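Local coordinates for outer membrane protein assembly factor BamA (Haemophilus ducreyi, PDB 4K3C) that probably takes part, within the Bam complex, in assembling beta-barrel proteins and inserting them into the bacterial outer membrane, at residues A[276-281]-A[298-303]; A[375-380]-A[466-471]. All blocks are in the same frame, centred on the assembly; numbering follows the deposited sequence.

Both contacts belong to the Omp85 beta-barrel of BamA; this chain lacks POTRA domains 1-3 and keeps the last POTRA domains before the barrel. Reading from the N terminus, interaction 1 comes first: leaving strand 260-274, the chain passes through 276-281, forms helix 280-288, and returns through 298-303 to start strand 303-317, so a single loop is closed on itself. Interaction 2 opens later and spans a longer stretch, joining the end of strand 366-378 to the loop that follows strand 453-465. The two follow in series, neither nested nor crossed. Their centres are about 19 Å apart, yet they touch where the ring of Y280 packs on W469, tying the two loop regions together.

Interaction 1 (A[276-281]-A[298-303]); sequences VEREYT and SHYDRI
The stems of one extracellular barrel loop are clasped here, largely by aromatic packing, with Y300 buried and H299 nearer the surface: both, on the way into strand 303-317, lie against V276, E277 and R278, which lead from strand 260-274 toward helix 280-288. Y300 is the centre of the contact, its flat phenol broad enough to take R278 on a face and V276 at an edge. CB of R278 is 4.0 Å from the ring centroid in a CH-pi contact, while CG1 of V276 meets the ring edge at CD2 of Y300, 3.4 Å away. With CG1 anti to the backbone N (chi1 -162°), V276 presents that methyl to the ring, its compact branched shape suiting an aromatic edge. R278 crosses the phenol at about a right angle; its chain, extended from CG to NE, carries on past it, and the guanidinium plane stands 84° from the ring's, with CE1 of Y300 at its edge. The charged end forms a salt bridge with E283 and a cation-pi contact with Y413.

H299 offers a second aromatic face. CA of E277 sits above it, 3.7 Å from the ring centroid, and S298 OG shares a hydrogen bond of 2.6 Å with H299 ND1 at the ring edge, which limits the imidazole's rotation. The backbones add little: the bond from Y300 N to V276 O is weak at 3.5 Å, beside a CA-H...O contact from H299 CA to the same oxygen.

E279, at the N-cap of helix 280-288, accepts from R282 N through OE1 and from I411 N through OE2. That second bond reaches strand 409-412, whose Y412 also touches E277, while on the helix itself E283 and V286 pack against Y300.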
loop_
_atom_site.group_PDB
_atom_site.type_symbol
_atom_site.label_atom_id
_atom_site.label_comp_id
_atom_site.label_asym_id
_atom_site.label_seq_id
_atom_site.Cartn_x
_atom_site.Cartn_y
_atom_site.Cartn_z
ATOM N N VAL A 276 4.093 10.859 32.743
ATOM C CA VAL A 276 2.951 11.758 32.531
ATOM C C VAL A 276 2.946 12.849 33.585
ATOM O O VAL A 276 2.355 12.675 34.656
ATOM C CB VAL A 276 1.602 11.036 32.574
ATOM C CG1 VAL A 276 0.552 11.911 31.932
ATOM C CG2 VAL A 276 1.680 9.706 31.850
ATOM N N GLU A 277 3.583 13.977 33.270
ATOM C CA GLU A 277 3.939 14.956 34.299
ATOM C C GLU A 277 2.814 15.884 34.701
ATOM O O GLU A 277 3.049 16.911 35.330
ATOM C CB GLU A 277 5.213 15.740 33.937
ATOM C CG GLU A 277 5.030 16.948 33.034
ATOM C CD GLU A 277 5.589 18.211 33.664
ATOM O OE1 GLU A 277 5.200 18.525 34.809
ATOM O OE2 GLU A 277 6.423 18.885 33.016
ATOM N N ARG A 278 1.593 15.495 34.353
ATOM C CA ARG A 278 0.388 16.162 34.846
ATOM C C ARG A 278 0.185 17.569 34.305
ATOM O O ARG A 278 0.660 18.547 34.880
ATOM C CB ARG A 278 0.319 16.155 36.381
ATOM C CG ARG A 278 -0.968 16.737 36.943
ATOM C CD ARG A 278 -1.061 16.581 38.457
ATOM N NE ARG A 278 -2.366 17.019 38.943
ATOM C CZ ARG A 278 -2.554 17.813 39.991
ATOM N NH1 ARG A 278 -1.521 18.258 40.693
ATOM N NH2 ARG A 278 -3.783 18.157 40.340
ATOM N N GLU A 279 -0.535 17.661 33.194
ATOM C CA GLU A 279 -0.946 18.956 32.685
ATOM C C GLU A 279 -2.471 19.086 32.536
ATOM O O GLU A 279 -3.220 18.134 32.726
ATOM C CB GLU A 279 -0.208 19.297 31.384
ATOM C CG GLU A 279 -0.727 18.607 30.147
ATOM C CD GLU A 279 -1.972 19.266 29.604
ATOM O OE1 GLU A 279 -3.010 18.585 29.554
ATOM O OE2 GLU A 279 -1.925 20.470 29.276
ATOM N N TYR A 280 -2.898 20.281 32.155
ATOM C CA TYR A 280 -4.287 20.710 32.226
ATOM C C TYR A 280 -5.301 19.877 31.443
ATOM O O TYR A 280 -6.193 19.280 32.038
ATOM C CB TYR A 280 -4.364 22.173 31.805
ATOM C CG TYR A 280 -5.760 22.699 31.743
ATOM C CD1 TYR A 280 -6.429 23.054 32.891
ATOM C CD2 TYR A 280 -6.407 22.857 30.526
ATOM C CE1 TYR A 280 -7.705 23.539 32.838
ATOM C CE2 TYR A 280 -7.686 23.346 30.463
ATOM C CZ TYR A 280 -8.329 23.683 31.625
ATOM O OH TYR A 280 -9.605 24.159 31.569
ATOM N N THR A 281 -5.177 19.860 30.117
ATOM C CA THR A 281 -6.067 19.080 29.257
ATOM C C THR A 281 -6.002 17.583 29.548
ATOM O O THR A 281 -7.015 16.876 29.490
ATOM C CB THR A 281 -5.713 19.302 27.798
ATOM O OG1 THR A 281 -6.133 20.614 27.414
ATOM C CG2 THR A 281 -6.391 18.257 26.900
ATOM N N SER A 298 3.143 15.584 41.938
ATOM C CA SER A 298 3.161 15.881 40.516
ATOM C C SER A 298 3.048 14.506 39.888
ATOM O O SER A 298 3.262 13.503 40.576
ATOM C CB SER A 298 4.460 16.565 40.092
ATOM O OG SER A 298 5.575 15.706 40.242
ATOM N N HIS A 299 2.692 14.451 38.610
ATOM C CA HIS A 299 2.514 13.172 37.908
ATOM C C HIS A 299 1.314 12.352 38.396
ATOM O O HIS A 299 0.813 12.551 39.505
ATOM C CB HIS A 299 3.797 12.341 37.947
ATOM C CG HIS A 299 5.008 13.092 37.483
ATOM N ND1 HIS A 299 5.581 14.111 38.215
ATOM C CD2 HIS A 299 5.750 12.978 36.355
ATOM C CE1 HIS A 299 6.624 14.591 37.559
ATOM N NE2 HIS A 299 6.746 13.922 36.426
ATOM N N TYR A 300 0.842 11.438 37.556
ATOM C CA TYR A 300 -0.341 10.658 37.895
ATOM C C TYR A 300 -0.002 9.261 38.366
ATOM O O TYR A 300 0.967 8.661 37.905
ATOM C CB TYR A 300 -1.259 10.532 36.686
ATOM C CG TYR A 300 -1.674 11.846 36.096
ATOM C CD1 TYR A 300 -2.630 12.640 36.720
ATOM C CD2 TYR A 300 -1.119 12.294 34.915
ATOM C CE1 TYR A 300 -3.009 13.855 36.181
ATOM C CE2 TYR A 300 -1.497 13.491 34.368
ATOM C CZ TYR A 300 -2.436 14.264 35.007
ATOM O OH TYR A 300 -2.795 15.454 34.453
ATOM N N ASP A 301 -0.815 8.741 39.279
ATOM C CA ASP A 301 -0.780 7.317 39.579
ATOM C C ASP A 301 -1.117 6.638 38.263
ATOM O O ASP A 301 -2.166 6.905 37.675
ATOM C CB ASP A 301 -1.806 6.946 40.656
ATOM C CG ASP A 301 -1.584 7.692 41.965
ATOM O OD1 ASP A 301 -0.456 8.178 42.194
ATOM O OD2 ASP A 301 -2.541 7.792 42.765
ATOM N N ARG A 302 -0.211 5.785 37.801
ATOM C CA ARG A 302 -0.259 5.219 36.458
ATOM C C ARG A 302 -1.647 4.817 35.936
ATOM O O ARG A 302 -2.545 4.461 36.696
ATOM C CB ARG A 302 0.749 4.074 36.331
ATOM C CG ARG A 302 2.162 4.471 36.761
ATOM C CD ARG A 302 3.203 3.415 36.385
ATOM N NE ARG A 302 3.004 2.136 37.064
ATOM C CZ ARG A 302 3.895 1.150 37.074
ATOM N NH1 ARG A 302 3.634 0.016 37.717
ATOM N NH2 ARG A 302 5.054 1.299 36.444
ATOM N N ILE A 303 -1.777 4.894 34.616
ATOM C CA ILE A 303 -3.036 4.852 33.892
ATOM C C ILE A 303 -3.017 3.601 33.028
ATOM O O ILE A 303 -1.987 3.286 32.450
ATOM C CB ILE A 303 -3.092 6.091 32.966
ATOM C CG1 ILE A 303 -2.976 7.378 33.791
ATOM C CG2 ILE A 303 -4.337 6.090 32.098
ATOM C CD1 ILE A 303 -2.618 8.608 32.985
#

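Interaction 2 (A[375-380]-A[466-471]); sequences YTNSFG and NTKWKQ
N377 and K468 approach from opposite directions, the amide of one against the end of the other. CE of K468 lies 3.1 Å from OD1 and 3.3 Å from ND2 of N377. The lysine chain runs nearly extended until its last torsion (chi4 95°), which turns NZ aside toward S378; the bond from K468 NZ to S378 OG is weak at 3.4 Å. A long, flexible lysine suits this span, for the ammonium also forms a salt bridge with E383, and S378 OG is held by K382 O. The asparagine amide is steadied from its own strand: S378 N donates to N377 OD1 at 2.8 Å, from above the carbonyl plane and at 92° to the C=O bond.

The contact joins the extracellular end of barrel strand 366-378 to a type I turn, N466 to W469, just after strand 453-465. N466 suits the first position because its OD1 accepts from K468 N at 2.6 Å, an Asx turn. T467 then uses both branches: OG1, between the backbone N and the carbonyl carbon (chi1 65°), bonds with N429 ND2, while CG2 meets the edge of the Y375 ring, 4.2 Å from CE1 of Y375.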
loop_
_atom_site.group_PDB
_atom_site.type_symbol
_atom_site.label_atom_id
_atom_site.label_comp_id
_atom_site.label_asym_id
_atom_site.label_seq_id
_atom_site.Cartn_x
_atom_site.Cartn_y
_atom_site.Cartn_z
ATOM N N TYR A 375 -9.684 13.707 12.506
ATOM C CA TYR A 375 -10.572 14.169 13.547
ATOM C C TYR A 375 -10.917 13.072 14.537
ATOM O O TYR A 375 -11.305 11.970 14.155
ATOM C CB TYR A 375 -11.847 14.724 12.934
ATOM C CG TYR A 375 -12.884 15.063 13.956
ATOM C CD1 TYR A 375 -12.657 16.044 14.899
ATOM C CD2 TYR A 375 -14.090 14.400 13.982
ATOM C CE1 TYR A 375 -13.618 16.368 15.845
ATOM C CE2 TYR A 375 -15.058 14.704 14.922
ATOM C CZ TYR A 375 -14.819 15.694 15.846
ATOM O OH TYR A 375 -15.783 15.994 16.774
ATOM N N THR A 376 -10.774 13.390 15.817
ATOM C CA THR A 376 -11.159 12.486 16.881
ATOM C C THR A 376 -12.173 13.178 17.749
ATOM O O THR A 376 -12.044 14.360 18.035
ATOM C CB THR A 376 -9.958 12.127 17.812
ATOM O OG1 THR A 376 -8.808 11.800 17.028
ATOM C CG2 THR A 376 -10.290 10.935 18.715
ATOM N N ASN A 377 -13.183 12.439 18.175
ATOM C CA ASN A 377 -13.891 12.812 19.391
ATOM C C ASN A 377 -14.311 11.623 20.238
ATOM O O ASN A 377 -14.134 10.457 19.850
ATOM C CB ASN A 377 -15.075 13.747 19.146
ATOM C CG ASN A 377 -15.171 14.834 20.210
ATOM O OD1 ASN A 377 -15.772 14.646 21.271
ATOM N ND2 ASN A 377 -14.549 15.970 19.937
ATOM N N SER A 378 -14.866 11.949 21.399
ATOM C CA SER A 378 -15.192 10.968 22.405
ATOM C C SER A 378 -16.663 11.094 22.756
ATOM O O SER A 378 -17.358 11.921 22.193
ATOM C CB SER A 378 -14.323 11.198 23.642
ATOM O OG SER A 378 -14.384 12.554 24.060
ATOM N N PHE A 379 -17.126 10.274 23.691
ATOM C CA PHE A 379 -18.527 10.225 24.049
ATOM C C PHE A 379 -18.654 9.446 25.349
ATOM O O PHE A 379 -17.666 8.936 25.862
ATOM C CB PHE A 379 -19.347 9.566 22.935
ATOM C CG PHE A 379 -18.834 8.218 22.512
ATOM C CD1 PHE A 379 -17.871 8.103 21.528
ATOM C CD2 PHE A 379 -19.323 7.057 23.100
ATOM C CE1 PHE A 379 -17.407 6.859 21.147
ATOM C CE2 PHE A 379 -18.861 5.804 22.730
ATOM C CZ PHE A 379 -17.908 5.702 21.758
ATOM N N GLY A 380 -19.860 9.355 25.892
ATOM C CA GLY A 380 -20.045 8.659 27.149
ATOM C C GLY A 380 -19.394 9.374 28.319
ATOM O O GLY A 380 -18.953 8.737 29.278
ATOM N N ASN A 466 -7.850 22.158 19.092
ATOM C CA ASN A 466 -8.643 21.457 20.082
ATOM C C ASN A 466 -10.063 21.989 20.016
ATOM O O ASN A 466 -10.338 23.086 20.515
ATOM C CB ASN A 466 -8.052 21.766 21.462
ATOM C CG ASN A 466 -8.845 21.163 22.625
ATOM O OD1 ASN A 466 -10.013 20.767 22.489
ATOM N ND2 ASN A 466 -8.199 21.110 23.800
ATOM N N THR A 467 -10.970 21.205 19.440
ATOM C CA THR A 467 -12.387 21.571 19.393
ATOM C C THR A 467 -13.024 21.861 20.750
ATOM O O THR A 467 -13.994 22.610 20.826
ATOM C CB THR A 467 -13.233 20.486 18.736
ATOM O OG1 THR A 467 -13.189 19.304 19.550
ATOM C CG2 THR A 467 -12.712 20.174 17.345
ATOM N N LYS A 468 -12.519 21.285 21.830
ATOM C CA LYS A 468 -13.222 21.497 23.087
ATOM C C LYS A 468 -12.648 22.650 23.903
ATOM O O LYS A 468 -13.158 22.960 24.978
ATOM C CB LYS A 468 -13.300 20.200 23.903
ATOM C CG LYS A 468 -13.746 18.999 23.074
ATOM C CD LYS A 468 -14.362 17.903 23.920
ATOM C CE LYS A 468 -14.316 16.544 23.212
ATOM N NZ LYS A 468 -13.122 15.721 23.607
ATOM N N TRP A 469 -11.608 23.300 23.377
ATOM C CA TRP A 469 -10.907 24.353 24.118
ATOM C C TRP A 469 -11.796 25.593 24.449
ATOM O O TRP A 469 -11.442 26.455 25.280
ATOM C CB TRP A 469 -9.583 24.734 23.434
ATOM C CG TRP A 469 -8.859 25.799 24.207
ATOM C CD1 TRP A 469 -8.923 27.148 23.999
ATOM C CD2 TRP A 469 -8.015 25.613 25.353
ATOM N NE1 TRP A 469 -8.163 27.810 24.931
ATOM C CE2 TRP A 469 -7.593 26.893 25.772
ATOM C CE3 TRP A 469 -7.570 24.489 26.061
ATOM C CZ2 TRP A 469 -6.750 27.081 26.864
ATOM C CZ3 TRP A 469 -6.734 24.676 27.142
ATOM C CH2 TRP A 469 -6.328 25.967 27.531
ATOM N N LYS A 470 -12.966 25.648 23.819
ATOM C CA LYS A 470 -13.950 26.673 24.123
ATOM C C LYS A 470 -14.385 26.597 25.583
ATOM O O LYS A 470 -14.573 27.626 26.228
ATOM C CB LYS A 470 -15.163 26.515 23.213
ATOM C CG LYS A 470 -14.798 26.274 21.754
ATOM C CD LYS A 470 -16.046 26.178 20.878
ATOM C CE LYS A 470 -16.974 25.065 21.340
ATOM N NZ LYS A 470 -18.149 24.876 20.439
ATOM N N GLN A 471 -14.529 25.376 26.106
ATOM C CA GLN A 471 -14.979 25.156 27.487
ATOM C C GLN A 471 -13.954 25.668 28.489
ATOM O O GLN A 471 -14.266 25.867 29.661
ATOM C CB GLN A 471 -15.225 23.667 27.756
ATOM C CG GLN A 471 -16.017 22.933 26.686
ATOM C CD GLN A 471 -16.269 21.481 27.054
ATOM O OE1 GLN A 471 -16.619 21.174 28.195
ATOM N NE2 GLN A 471 -16.082 20.578 26.092
#